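Local coordinates for protein UV damage endonuclease (Sulfolobus acidocaldarius, PDB 3TC3) that recognises UV-induced and other DNA lesions by a dual-dinucleotide flipping mechanism and probably cuts the damaged strand as a manganese-binding endonuclease, at residues Lys199-Ser202 against Val203-Leu207; Leu52-Ser55 against Ser56-Leu60; Glu254-Pro257 against Gly258-Pro261; Ile178-Phe181 against Arg182-Pro185; Arg242-Asp246 against Arg247-Asp251. All blocks are in the same frame, centred on the assembly; numbering follows the deposited sequence.

Overall arrangement
The chain forms a parallel eight-stranded TIM barrel, and all five contacts are local, following one another in series with none crossing or enclosing another. Interaction 2 lies within helix 48-71, in sequence between the first two barrel strands. Interaction 4 turns the chain from helix 170-181 toward helix 186-189, and interaction 1 caps helix 203-213 after strand 192-195. Interaction 5 runs from the end of helix 233-241 into strand 249-252, reaching a manganese ligand; interaction 3 closes a turn in the loop beyond that strand. Interactions 1 and 5 touch through L207 and T243, whereas interactions 1 and 2 lie on opposite sides of the chain's centre, about 37 Å apart between centres.

Interaction 1 of 5, residues Lys199-Ser202 against Val203-Leu207; sequences KVFS and VKDCL
S202 holds OG between its backbone N and its carbonyl carbon (chi1 65°), and D205 carries CG anti to its carbonyl carbon (chi1 -72°), so that each side chain folds back onto the backbone of the other. S202 OG accepts from D205 N at 3.2 Å. In return S202 N donates to D205 OD2 at 3.1 Å, meeting the carboxylate on its anti side and 24° out of its plane. The hydroxyl S202 OG also lies 3.2 Å from D205 OD2, a weak contact. Behind this pair, C206 N donates to S202 O at 3.0 Å and starts the regular helical pattern. D205 OD2 has a second partner in K170, with which it forms a salt bridge; the lysine would favour the charged carboxylate and probably helps fix its rotation. F201 approaches the same carboxylate nearly at a right angle to the aspartate side chain, its CD1 4.0 Å from D205 OD2. V200 CG1 sits 3.6 Å above the plane of the F201 ring, over its centre, and the ring packs on S173 and L174 of helix 170-181. V203 packs on F219 and V240, while the side chains of C206 and E195, a manganese ligand, are about 6 Å apart at their nearest atoms. With S202 as N-cap and D205 three residues on, this is a capping box, opening helix 203-213 on the outside of a TIM barrel.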
loop_
_atom_site.group_PDB
_atom_site.type_symbol
_atom_site.label_atom_id
_atom_site.label_comp_id
_atom_site.label_asym_id
_atom_site.label_seq_id
_atom_site.Cartn_x
_atom_site.Cartn_y
_atom_site.Cartn_z
ATOM N N LYS A 199 6.190 0.902 16.267
ATOM C CA LYS A 199 5.993 0.451 17.631
ATOM C C LYS A 199 6.685 -0.871 18.016
ATOM O O LYS A 199 7.212 -0.965 19.136
ATOM C CB LYS A 199 4.507 0.311 17.961
ATOM C CG LYS A 199 3.661 1.528 17.752
ATOM C CD LYS A 199 3.906 2.655 18.806
ATOM C CE LYS A 199 2.845 3.815 18.727
ATOM N NZ LYS A 199 2.341 4.050 17.317
ATOM N N VAL A 200 6.704 -1.858 17.138
ATOM C CA VAL A 200 7.190 -3.160 17.487
ATOM C C VAL A 200 8.136 -3.793 16.484
ATOM O O VAL A 200 9.230 -4.156 16.859
ATOM C CB VAL A 200 6.020 -4.146 17.681
ATOM C CG1 VAL A 200 6.590 -5.566 18.097
ATOM C CG2 VAL A 200 5.149 -3.629 18.888
ATOM N N PHE A 201 7.711 -3.837 15.216
ATOM C CA PHE A 201 8.475 -4.575 14.225
ATOM C C PHE A 201 9.326 -3.658 13.341
ATOM O O PHE A 201 8.836 -2.962 12.448
ATOM C CB PHE A 201 7.577 -5.496 13.340
ATOM C CG PHE A 201 6.945 -6.553 14.154
ATOM C CD1 PHE A 201 7.745 -7.604 14.701
ATOM C CD2 PHE A 201 5.569 -6.444 14.543
ATOM C CE1 PHE A 201 7.150 -8.568 15.553
ATOM C CE2 PHE A 201 4.992 -7.391 15.418
ATOM C CZ PHE A 201 5.729 -8.456 15.876
ATOM N N SER A 202 10.623 -3.707 13.571
ATOM C CA SER A 202 11.570 -2.837 12.918
ATOM C C SER A 202 11.964 -3.363 11.537
ATOM O O SER A 202 11.552 -4.488 11.184
ATOM C CB SER A 202 12.856 -2.787 13.797
ATOM O OG SER A 202 13.460 -4.113 13.816
ATOM N N VAL A 203 12.743 -2.620 10.804
ATOM C CA VAL A 203 13.365 -3.125 9.572
ATOM C C VAL A 203 14.101 -4.456 9.824
ATOM O O VAL A 203 13.953 -5.425 9.051
ATOM C CB VAL A 203 14.246 -2.085 8.954
ATOM C CG1 VAL A 203 14.987 -2.656 7.722
ATOM C CG2 VAL A 203 13.332 -0.925 8.472
ATOM N N LYS A 204 14.912 -4.518 10.883
ATOM C CA LYS A 204 15.627 -5.740 11.214
ATOM C C LYS A 204 14.677 -6.931 11.317
ATOM O O LYS A 204 14.960 -8.061 10.799
ATOM C CB LYS A 204 16.361 -5.556 12.556
ATOM C CG LYS A 204 17.166 -6.803 13.005
ATOM C CD LYS A 204 17.952 -6.365 14.249
ATOM C CE LYS A 204 18.491 -7.587 14.914
ATOM N NZ LYS A 204 19.031 -7.351 16.261
ATOM N N ASP A 205 13.545 -6.721 11.984
ATOM C CA ASP A 205 12.577 -7.824 12.181
ATOM C C ASP A 205 11.955 -8.253 10.846
ATOM O O ASP A 205 11.822 -9.424 10.530
ATOM C CB ASP A 205 11.470 -7.329 13.109
ATOM C CG ASP A 205 11.930 -7.166 14.537
ATOM O OD1 ASP A 205 12.746 -7.957 15.064
ATOM O OD2 ASP A 205 11.489 -6.198 15.137
ATOM N N CYS A 206 11.639 -7.259 10.011
ATOM C CA CYS A 206 11.094 -7.582 8.668
ATOM C C CYS A 206 12.110 -8.309 7.803
ATOM O O CYS A 206 11.740 -9.265 7.085
ATOM C CB CYS A 206 10.608 -6.306 7.937
ATOM S SG CYS A 206 9.192 -5.535 8.779
ATOM N N LEU A 207 13.374 -7.958 7.955
ATOM C CA LEU A 207 14.428 -8.631 7.154
ATOM C C LEU A 207 14.528 -10.106 7.638
ATOM O O LEU A 207 14.788 -11.010 6.823
ATOM C CB LEU A 207 15.747 -7.915 7.370
ATOM C CG LEU A 207 15.819 -6.556 6.667
ATOM C CD1 LEU A 207 17.156 -5.837 7.000
ATOM C CD2 LEU A 207 15.684 -6.718 5.163
#

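Interaction 2 of 5, residues Leu52-Ser55 against Ser56-Leu60; sequences LKVS and SSNLL
V54 runs alongside N58, both side chains pointing the same way, with V54 CG1 3.9 Å from N58 ND2. They are one turn apart on helix 48-71, the alpha-helix that follows the first strand of the TIM barrel. The main-chain i to i+4 bonds are regular here: N58 N reaches V54 O at 2.9 Å, and L59 N reaches S55 O at the same length. L59 also lays its CG against that carbonyl, 3.2 Å from S55 O, and its side chain packs on I103, L104 and I107 of helix 101-113. S57 OG lies 3.2 Å from V54 O and 3.3 Å from K53 O. K39 bonds to both S57 OG and N58 OD1, the carbonyl of T83 takes N58 ND2, and S55 OG turns back to the carbonyl of V51. S56 has its OG anti to its carbonyl carbon (chi1 -68°), which folds the hydroxyl back against the preceding turn. There L52 O accepts two bonds from one residue, S56 N at 2.8 Å and S56 OG at 3.0 Å, arriving from opposite faces of the carbonyl plane.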
loop_
_atom_site.group_PDB
_atom_site.type_symbol
_atom_site.label_atom_id
_atom_site.label_comp_id
_atom_site.label_asym_id
_atom_site.label_seq_id
_atom_site.Cartn_x
_atom_site.Cartn_y
_atom_site.Cartn_z
ATOM N N LEU A 52 -22.858 -2.337 -6.047
ATOM C CA LEU A 52 -22.531 -2.106 -7.455
ATOM C C LEU A 52 -22.490 -0.613 -7.765
ATOM O O LEU A 52 -21.615 -0.179 -8.485
ATOM C CB LEU A 52 -23.519 -2.866 -8.390
ATOM C CG LEU A 52 -23.338 -4.372 -8.184
ATOM C CD1 LEU A 52 -24.607 -5.176 -8.679
ATOM C CD2 LEU A 52 -22.021 -4.898 -8.779
ATOM N N LYS A 53 -23.394 0.164 -7.180
ATOM C CA LYS A 53 -23.431 1.581 -7.399
ATOM C C LYS A 53 -22.192 2.249 -6.849
ATOM O O LYS A 53 -21.634 3.076 -7.541
ATOM C CB LYS A 53 -24.665 2.181 -6.739
ATOM C CG LYS A 53 -24.920 3.635 -7.013
ATOM C CD LYS A 53 -26.349 3.907 -6.571
ATOM C CE LYS A 53 -26.326 5.095 -5.610
ATOM N NZ LYS A 53 -26.362 6.393 -6.349
ATOM N N VAL A 54 -21.782 1.926 -5.632
ATOM C CA VAL A 54 -20.626 2.639 -5.079
ATOM C C VAL A 54 -19.336 2.069 -5.684
ATOM O O VAL A 54 -18.449 2.825 -5.929
ATOM C CB VAL A 54 -20.663 2.606 -3.548
ATOM C CG1 VAL A 54 -19.393 3.254 -2.908
ATOM C CG2 VAL A 54 -21.951 3.257 -3.041
ATOM N N SER A 55 -19.281 0.756 -5.973
ATOM C CA SER A 55 -18.115 0.223 -6.705
ATOM C C SER A 55 -17.944 0.874 -8.084
ATOM O O SER A 55 -16.842 1.284 -8.439
ATOM C CB SER A 55 -18.211 -1.299 -6.830
ATOM O OG SER A 55 -18.338 -1.961 -5.553
ATOM N N SER A 56 -19.045 0.973 -8.864
ATOM C CA SER A 56 -18.945 1.630 -10.124
ATOM C C SER A 56 -18.465 3.077 -9.986
ATOM O O SER A 56 -17.689 3.521 -10.828
ATOM C CB SER A 56 -20.292 1.537 -10.894
ATOM O OG SER A 56 -20.490 0.191 -11.243
ATOM N N SER A 57 -18.980 3.830 -9.016
ATOM C CA SER A 57 -18.582 5.222 -8.980
ATOM C C SER A 57 -17.124 5.268 -8.525
ATOM O O SER A 57 -16.352 6.090 -9.046
ATOM C CB SER A 57 -19.400 6.139 -8.089
ATOM O OG SER A 57 -19.694 5.617 -6.790
ATOM N N ASN A 58 -16.751 4.414 -7.595
ATOM C CA ASN A 58 -15.338 4.421 -7.194
ATOM C C ASN A 58 -14.414 4.132 -8.363
ATOM O O ASN A 58 -13.322 4.741 -8.483
ATOM C CB ASN A 58 -15.065 3.391 -6.076
ATOM C CG ASN A 58 -15.530 3.827 -4.669
ATOM O OD1 ASN A 58 -15.654 5.038 -4.356
ATOM N ND2 ASN A 58 -15.617 2.848 -3.755
ATOM N N LEU A 59 -14.788 3.138 -9.159
ATOM C CA LEU A 59 -13.934 2.683 -10.206
ATOM C C LEU A 59 -13.855 3.761 -11.312
ATOM O O LEU A 59 -12.815 3.931 -11.952
ATOM C CB LEU A 59 -14.403 1.339 -10.719
ATOM C CG LEU A 59 -14.147 0.171 -9.739
ATOM C CD1 LEU A 59 -15.026 -1.040 -10.091
ATOM C CD2 LEU A 59 -12.663 -0.232 -9.811
ATOM N N LEU A 60 -14.997 4.376 -11.669
ATOM C CA LEU A 60 -14.993 5.551 -12.592
ATOM C C LEU A 60 -13.973 6.607 -12.178
ATOM O O LEU A 60 -13.169 7.129 -12.996
ATOM C CB LEU A 60 -16.380 6.213 -12.633
ATOM C CG LEU A 60 -16.462 7.400 -13.647
ATOM C CD1 LEU A 60 -17.702 7.287 -14.519
ATOM C CD2 LEU A 60 -16.265 8.896 -13.131
#

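Interaction 3 of 5, residues Glu254-Pro257 against Gly258-Pro261; sequences EQEP and GEKP
Q255 NE2 donates twice, to K260 O across the loop at 3.0 Å and to E256 O at 3.0 Å. The bond to E256 O lies close to the amide plane, whereas K260 O is tilted from it. The Q255 chain leaves CB with CG anti to the backbone N and then bends about CB-CG (chi2 72°), which brings the amide over to the second half of the loop; its OE1 takes the backbone N-H of G262, so both ends of the amide are used. E256 O is gripped from opposite faces of its plane, by Q255 NE2 on one and by E259 N, 3.2 Å away, on the other. This second bond closes a type II beta turn from E256 to E259, with P257 and G258 at its corners. G258 has a positive phi of 88°, which glycine readily adopts. The turn lies at the surface, between strand 249-252 and helix 270-279, its side chains about 10 Å or more from those of the manganese ligands. Packing is slight: E256 and E259 run side by side, their CG atoms 3.6 Å apart. E256 OE2 is bound by T266, and a water lies 2.7 Å from P257 O and 2.6 Å from E259 OE2. The carboxylate oxygens E256 OE2 and E259 OE2, 5.9 Å apart, probably both stay charged, each with a hydrogen-bond donor at hand. The turn is thus held by polar bonds rather than by a hydrophobic core.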
loop_
_atom_site.group_PDB
_atom_site.type_symbol
_atom_site.label_atom_id
_atom_site.label_comp_id
_atom_site.label_asym_id
_atom_site.label_seq_id
_atom_site.Cartn_x
_atom_site.Cartn_y
_atom_site.Cartn_z
ATOM N N GLU A 254 6.586 12.202 6.858
ATOM C CA GLU A 254 7.319 13.059 7.777
ATOM C C GLU A 254 6.472 13.256 9.019
ATOM O O GLU A 254 5.252 13.075 8.976
ATOM C CB GLU A 254 7.572 14.466 7.194
ATOM C CG GLU A 254 8.408 14.468 5.887
ATOM C CD GLU A 254 8.524 15.821 5.358
ATOM O OE1 GLU A 254 8.450 16.812 6.136
ATOM O OE2 GLU A 254 8.726 15.944 4.159
ATOM N N GLN A 255 7.147 13.663 10.069
ATOM C CA GLN A 255 6.484 13.992 11.290
ATOM C C GLN A 255 5.718 15.300 11.162
ATOM O O GLN A 255 6.293 16.295 10.702
ATOM C CB GLN A 255 7.572 14.031 12.360
ATOM C CG GLN A 255 6.990 14.628 13.693
ATOM C CD GLN A 255 6.078 13.613 14.313
ATOM O OE1 GLN A 255 6.435 12.409 14.394
ATOM N NE2 GLN A 255 4.877 14.045 14.725
ATOM N N GLU A 256 4.414 15.319 11.550
ATOM C CA GLU A 256 3.717 16.648 11.673
ATOM C C GLU A 256 4.245 17.423 12.898
ATOM O O GLU A 256 4.261 16.883 14.008
ATOM C CB GLU A 256 2.249 16.454 11.821
ATOM C CG GLU A 256 1.409 17.782 11.805
ATOM C CD GLU A 256 1.321 18.443 10.480
ATOM O OE1 GLU A 256 2.154 18.096 9.582
ATOM O OE2 GLU A 256 0.361 19.263 10.307
ATOM N N PRO A 257 4.696 18.656 12.666
ATOM C CA PRO A 257 5.261 19.419 13.779
ATOM C C PRO A 257 4.224 19.607 14.856
ATOM O O PRO A 257 3.071 19.859 14.554
ATOM C CB PRO A 257 5.550 20.754 13.144
ATOM C CG PRO A 257 5.799 20.444 11.663
ATOM C CD PRO A 257 4.865 19.347 11.359
ATOM N N GLY A 258 4.633 19.461 16.122
ATOM C CA GLY A 258 3.672 19.699 17.183
ATOM C C GLY A 258 2.836 18.516 17.597
ATOM O O GLY A 258 2.100 18.589 18.626
ATOM N N GLU A 259 2.883 17.427 16.825
ATOM C CA GLU A 259 2.042 16.246 17.088
ATOM C C GLU A 259 2.898 15.153 17.722
ATOM O O GLU A 259 4.142 15.243 17.727
ATOM C CB GLU A 259 1.344 15.741 15.839
ATOM C CG GLU A 259 0.525 16.856 15.126
ATOM C CD GLU A 259 -0.659 17.330 15.995
ATOM O OE1 GLU A 259 -1.365 16.474 16.581
ATOM O OE2 GLU A 259 -0.875 18.544 16.005
ATOM N N LYS A 260 2.220 14.136 18.209
ATOM C CA LYS A 260 2.845 12.999 18.841
ATOM C C LYS A 260 3.683 12.279 17.805
ATOM O O LYS A 260 3.369 12.299 16.627
ATOM C CB LYS A 260 1.789 12.059 19.374
ATOM C CG LYS A 260 1.130 12.486 20.737
ATOM C CD LYS A 260 -0.003 11.448 20.951
ATOM C CE LYS A 260 -1.077 11.901 21.998
ATOM N NZ LYS A 260 -0.422 11.997 23.272
ATOM N N PRO A 261 4.710 11.565 18.263
ATOM C CA PRO A 261 5.584 10.865 17.261
ATOM C C PRO A 261 4.850 9.917 16.448
ATOM O O PRO A 261 4.110 9.027 16.955
ATOM C CB PRO A 261 6.659 10.163 18.152
ATOM C CG PRO A 261 6.635 10.942 19.463
ATOM C CD PRO A 261 5.211 11.495 19.658
HETATM O O HOH W 1 0.560 20.631 15.322
#

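Interaction 4 of 5, residues Ile178-Phe181 against Arg182-Pro185; sequences IENF and RKLP
R182 rests one face of its guanidinium on I178, whose CG2 methyl stands over the centre of the group, 3.2 Å from R182 CZ. The approach is tight; the arginine chain, extended from CG to NE, runs beside the isoleucine in the same direction. R182 NH2 goes on to the carbonyl of R212 on helix 203-213, which probably helps to set the orientation of the guanidinium. With CG anti to the backbone N (chi1 172°), the F181 ring swings to the side where L184 lies and meets it nearly at a right angle, F181 CD1 lying 3.8 Å from L184 CD1; both residues also touch S189. On another side of the turn, K183 is joined to E179 by a long salt bridge, NZ to OE2 at 3.8 Å. A water ties K183 NZ to N180 OD1, donating to the amide oxygen at 2.8 Å, while N180 ND2 bonds to the carbonyl of L128. In the backbone, R182 N still reaches I178 O, but K183 N turns to N180 O and L184 N to F181 O at 3.0 Å, both from above the carbonyl planes. Helix 170-181 of the barrel's outer layer thus ends in a type I beta turn, F181 to L184, which delivers P185 as N-cap of helix 186-189.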
loop_
_atom_site.group_PDB
_atom_site.type_symbol
_atom_site.label_atom_id
_atom_site.label_comp_id
_atom_site.label_asym_id
_atom_site.label_seq_id
_atom_site.Cartn_x
_atom_site.Cartn_y
_atom_site.Cartn_z
ATOM N N ILE A 178 5.202 -16.160 9.932
ATOM C CA ILE A 178 5.755 -17.071 8.898
ATOM C C ILE A 178 4.859 -18.347 8.713
ATOM O O ILE A 178 4.555 -18.699 7.550
ATOM C CB ILE A 178 7.182 -17.479 9.251
ATOM C CG1 ILE A 178 8.095 -16.237 9.083
ATOM C CG2 ILE A 178 7.654 -18.624 8.309
ATOM C CD1 ILE A 178 9.539 -16.457 9.565
ATOM N N GLU A 179 4.393 -18.924 9.839
ATOM C CA GLU A 179 3.540 -20.113 9.751
ATOM C C GLU A 179 2.268 -19.814 8.953
ATOM O O GLU A 179 1.891 -20.582 8.091
ATOM C CB GLU A 179 3.193 -20.670 11.141
ATOM C CG GLU A 179 2.608 -22.118 10.998
ATOM C CD GLU A 179 1.837 -22.751 12.161
ATOM O OE1 GLU A 179 1.708 -22.164 13.252
ATOM O OE2 GLU A 179 1.334 -23.882 11.917
ATOM N N ASN A 180 1.618 -18.685 9.291
ATOM C CA ASN A 180 0.330 -18.422 8.664
ATOM C C ASN A 180 0.520 -17.917 7.230
ATOM O O ASN A 180 -0.292 -18.203 6.358
ATOM C CB ASN A 180 -0.418 -17.342 9.476
ATOM C CG ASN A 180 -0.896 -17.899 10.876
ATOM O OD1 ASN A 180 -0.798 -19.129 11.074
ATOM N ND2 ASN A 180 -1.334 -17.099 11.782
ATOM N N PHE A 181 1.649 -17.187 6.975
ATOM C CA PHE A 181 1.964 -16.812 5.621
ATOM C C PHE A 181 2.047 -18.043 4.676
ATOM O O PHE A 181 1.595 -18.040 3.533
ATOM C CB PHE A 181 3.322 -16.043 5.567
ATOM C CG PHE A 181 3.791 -15.808 4.189
ATOM C CD1 PHE A 181 3.247 -14.782 3.385
ATOM C CD2 PHE A 181 4.858 -16.572 3.709
ATOM C CE1 PHE A 181 3.702 -14.593 2.018
ATOM C CE2 PHE A 181 5.297 -16.374 2.420
ATOM C CZ PHE A 181 4.768 -15.372 1.563
ATOM N N ARG A 182 2.630 -19.112 5.232
ATOM C CA ARG A 182 2.906 -20.309 4.426
ATOM C C ARG A 182 1.601 -21.093 4.106
ATOM O O ARG A 182 1.653 -22.037 3.310
ATOM C CB ARG A 182 3.896 -21.192 5.239
ATOM C CG ARG A 182 5.314 -20.642 5.000
ATOM C CD ARG A 182 6.278 -21.348 5.917
ATOM N NE ARG A 182 7.625 -20.839 5.688
ATOM C CZ ARG A 182 8.643 -21.103 6.477
ATOM N NH1 ARG A 182 8.462 -21.831 7.606
ATOM N NH2 ARG A 182 9.838 -20.561 6.159
ATOM N N LYS A 183 0.511 -20.721 4.750
ATOM C CA LYS A 183 -0.807 -21.323 4.429
ATOM C C LYS A 183 -1.576 -20.506 3.392
ATOM O O LYS A 183 -2.697 -20.902 2.986
ATOM C CB LYS A 183 -1.610 -21.427 5.688
ATOM C CG LYS A 183 -1.011 -22.409 6.653
ATOM C CD LYS A 183 -1.785 -22.326 7.955
ATOM C CE LYS A 183 -1.149 -23.260 8.975
ATOM N NZ LYS A 183 -1.956 -22.961 10.214
ATOM N N LEU A 184 -1.115 -19.330 3.045
ATOM C CA LEU A 184 -1.853 -18.542 2.046
ATOM C C LEU A 184 -1.896 -19.119 0.637
ATOM O O LEU A 184 -0.934 -19.752 0.185
ATOM C CB LEU A 184 -1.204 -17.124 1.950
ATOM C CG LEU A 184 -1.336 -16.230 3.167
ATOM C CD1 LEU A 184 -0.533 -15.003 2.964
ATOM C CD2 LEU A 184 -2.838 -15.901 3.438
ATOM N N PRO A 185 -2.972 -18.883 -0.102
ATOM C CA PRO A 185 -2.950 -19.216 -1.529
ATOM C C PRO A 185 -2.002 -18.322 -2.274
ATOM O O PRO A 185 -1.752 -17.193 -1.856
ATOM C CB PRO A 185 -4.393 -18.913 -1.992
ATOM C CG PRO A 185 -4.846 -17.894 -1.050
ATOM C CD PRO A 185 -4.209 -18.214 0.305
HETATM O O HOH W 2 -3.251 -20.417 10.483
#

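Interaction 5 of 5, residues Arg242-Asp246 against Arg247-Asp251; sequences RTWKD and RPMID
W244 sets one indole face against P248 and M249, its CG anti to the carbonyl carbon (chi1 -67°). P248 CA sits 3.6 Å from the centroid of the five-membered ring of W244 and 13° off the ring normal, a CH-pi contact over the face. P248 CB adds an apolar touch to W244 CD1 at 3.8 Å. Further along the same face, M249 N lies 3.6 Å from W244 CZ2, toward the rim of the six-membered ring. The side chain of M249 crosses the indole at about a right angle, with M249 CG 3.7 Å from W244 CH2. Its sulfur makes an oblique Met-aromatic contact, M249 SD being 5.1 Å from the centroid of the six-membered ring of W244. W244 NE1 donates to the carbonyl of V217, which probably helps to hold the ring's rotation. Two residues on, D246 brings OD1 into the plane of the indole at its edge. R117 forms a long, weak ion pair with D246 OD2 and binds the carbonyl of R247, whose own guanidinium forms salt bridges with D284 and E282. The loop follows helix 233-241, and strand 249-252, which it enters, carries D251, a manganese ligand together with E195, D220 and E288. That strand pairs with strands 217-220 and 283-287, and M249 touches R117 and S119 of strand 117-120.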
loop_
_atom_site.group_PDB
_atom_site.type_symbol
_atom_site.label_atom_id
_atom_site.label_comp_id
_atom_site.label_asym_id
_atom_site.label_seq_id
_atom_site.Cartn_x
_atom_site.Cartn_y
_atom_site.Cartn_z
ATOM N N ARG A 242 17.660 -5.731 -1.520
ATOM C CA ARG A 242 17.987 -7.119 -1.828
ATOM C C ARG A 242 16.765 -8.067 -1.623
ATOM O O ARG A 242 16.798 -9.212 -2.053
ATOM C CB ARG A 242 19.199 -7.512 -0.992
ATOM C CG ARG A 242 20.299 -6.525 -1.272
ATOM C CD ARG A 242 21.680 -7.046 -0.857
ATOM N NE ARG A 242 21.688 -7.833 0.387
ATOM C CZ ARG A 242 22.261 -7.442 1.534
ATOM N NH1 ARG A 242 22.897 -6.268 1.621
ATOM N NH2 ARG A 242 22.186 -8.232 2.608
ATOM N N THR A 243 15.688 -7.581 -0.979
ATOM C CA THR A 243 14.499 -8.400 -0.798
ATOM C C THR A 243 13.526 -8.291 -1.937
ATOM O O THR A 243 12.561 -9.023 -1.950
ATOM C CB THR A 243 13.754 -8.130 0.503
ATOM O OG1 THR A 243 13.138 -6.832 0.425
ATOM C CG2 THR A 243 14.746 -8.117 1.717
ATOM N N TRP A 244 13.842 -7.430 -2.920
ATOM C CA TRP A 244 12.953 -7.262 -4.095
ATOM C C TRP A 244 13.574 -7.886 -5.304
ATOM O O TRP A 244 14.756 -7.700 -5.550
ATOM C CB TRP A 244 12.683 -5.772 -4.370
ATOM C CG TRP A 244 11.894 -5.148 -3.293
ATOM C CD1 TRP A 244 12.374 -4.711 -2.078
ATOM C CD2 TRP A 244 10.516 -4.717 -3.364
ATOM N NE1 TRP A 244 11.331 -4.114 -1.333
ATOM C CE2 TRP A 244 10.210 -4.092 -2.060
ATOM C CE3 TRP A 244 9.503 -4.844 -4.290
ATOM C CZ2 TRP A 244 8.931 -3.640 -1.717
ATOM C CZ3 TRP A 244 8.233 -4.335 -3.946
ATOM C CH2 TRP A 244 7.966 -3.766 -2.685
ATOM N N LYS A 245 12.740 -8.445 -6.148
ATOM C CA LYS A 245 13.301 -8.921 -7.425
ATOM C C LYS A 245 13.275 -7.767 -8.440
ATOM O O LYS A 245 14.131 -7.664 -9.314
ATOM C CB LYS A 245 12.555 -10.180 -7.902
ATOM C CG LYS A 245 13.267 -11.427 -7.342
ATOM C CD LYS A 245 12.512 -12.715 -7.577
ATOM C CE LYS A 245 13.061 -13.804 -6.647
ATOM N NZ LYS A 245 12.392 -13.617 -5.314
ATOM N N ASP A 246 12.298 -6.860 -8.255
ATOM C CA ASP A 246 12.137 -5.688 -9.132
ATOM C C ASP A 246 12.502 -4.398 -8.346
ATOM O O ASP A 246 13.151 -4.458 -7.307
ATOM C CB ASP A 246 10.702 -5.641 -9.732
ATOM C CG ASP A 246 9.605 -5.890 -8.698
ATOM O OD1 ASP A 246 9.917 -5.997 -7.497
ATOM O OD2 ASP A 246 8.407 -5.999 -9.062
ATOM N N ARG A 247 12.107 -3.223 -8.828
ATOM C CA ARG A 247 12.433 -2.048 -8.122
ATOM C C ARG A 247 11.679 -2.000 -6.749
ATOM O O ARG A 247 10.476 -2.215 -6.671
ATOM C CB ARG A 247 12.017 -0.864 -8.977
ATOM C CG ARG A 247 12.446 0.422 -8.420
ATOM C CD ARG A 247 11.850 1.547 -9.195
ATOM N NE ARG A 247 12.526 1.710 -10.457
ATOM C CZ ARG A 247 12.233 2.660 -11.319
ATOM N NH1 ARG A 247 11.263 3.543 -11.072
ATOM N NH2 ARG A 247 12.928 2.730 -12.423
ATOM N N PRO A 248 12.380 -1.631 -5.685
ATOM C CA PRO A 248 11.660 -1.502 -4.387
ATOM C C PRO A 248 10.644 -0.433 -4.333
ATOM O O PRO A 248 10.736 0.586 -5.064
ATOM C CB PRO A 248 12.728 -1.213 -3.394
ATOM C CG PRO A 248 14.007 -1.390 -4.086
ATOM C CD PRO A 248 13.817 -1.333 -5.564
ATOM N N MET A 249 9.645 -0.623 -3.463
ATOM C CA MET A 249 8.764 0.457 -3.061
ATOM C C MET A 249 9.170 0.945 -1.759
ATOM O O MET A 249 9.519 0.144 -0.884
ATOM C CB MET A 249 7.362 -0.042 -2.952
ATOM C CG MET A 249 6.761 -0.629 -4.226
ATOM S SD MET A 249 5.092 -1.345 -3.933
ATOM C CE MET A 249 4.653 -1.833 -5.543
ATOM N N ILE A 250 9.118 2.270 -1.533
ATOM C CA ILE A 250 9.307 2.826 -0.206
ATOM C C ILE A 250 8.118 3.705 0.156
ATOM O O ILE A 250 7.459 4.299 -0.728
ATOM C CB ILE A 250 10.600 3.596 0.004
ATOM C CG1 ILE A 250 10.716 4.775 -0.856
ATOM C CG2 ILE A 250 11.840 2.695 -0.361
ATOM C CD1 ILE A 250 12.115 5.467 -0.714
ATOM N N ASP A 251 7.805 3.786 1.434
ATOM C CA ASP A 251 6.765 4.713 1.961
ATOM C C ASP A 251 7.406 5.930 2.570
ATOM O O ASP A 251 8.241 5.784 3.513
ATOM C CB ASP A 251 5.904 4.065 3.022
ATOM C CG ASP A 251 4.891 3.039 2.476
ATOM O OD1 ASP A 251 4.511 3.061 1.333
ATOM O OD2 ASP A 251 4.372 2.270 3.299
#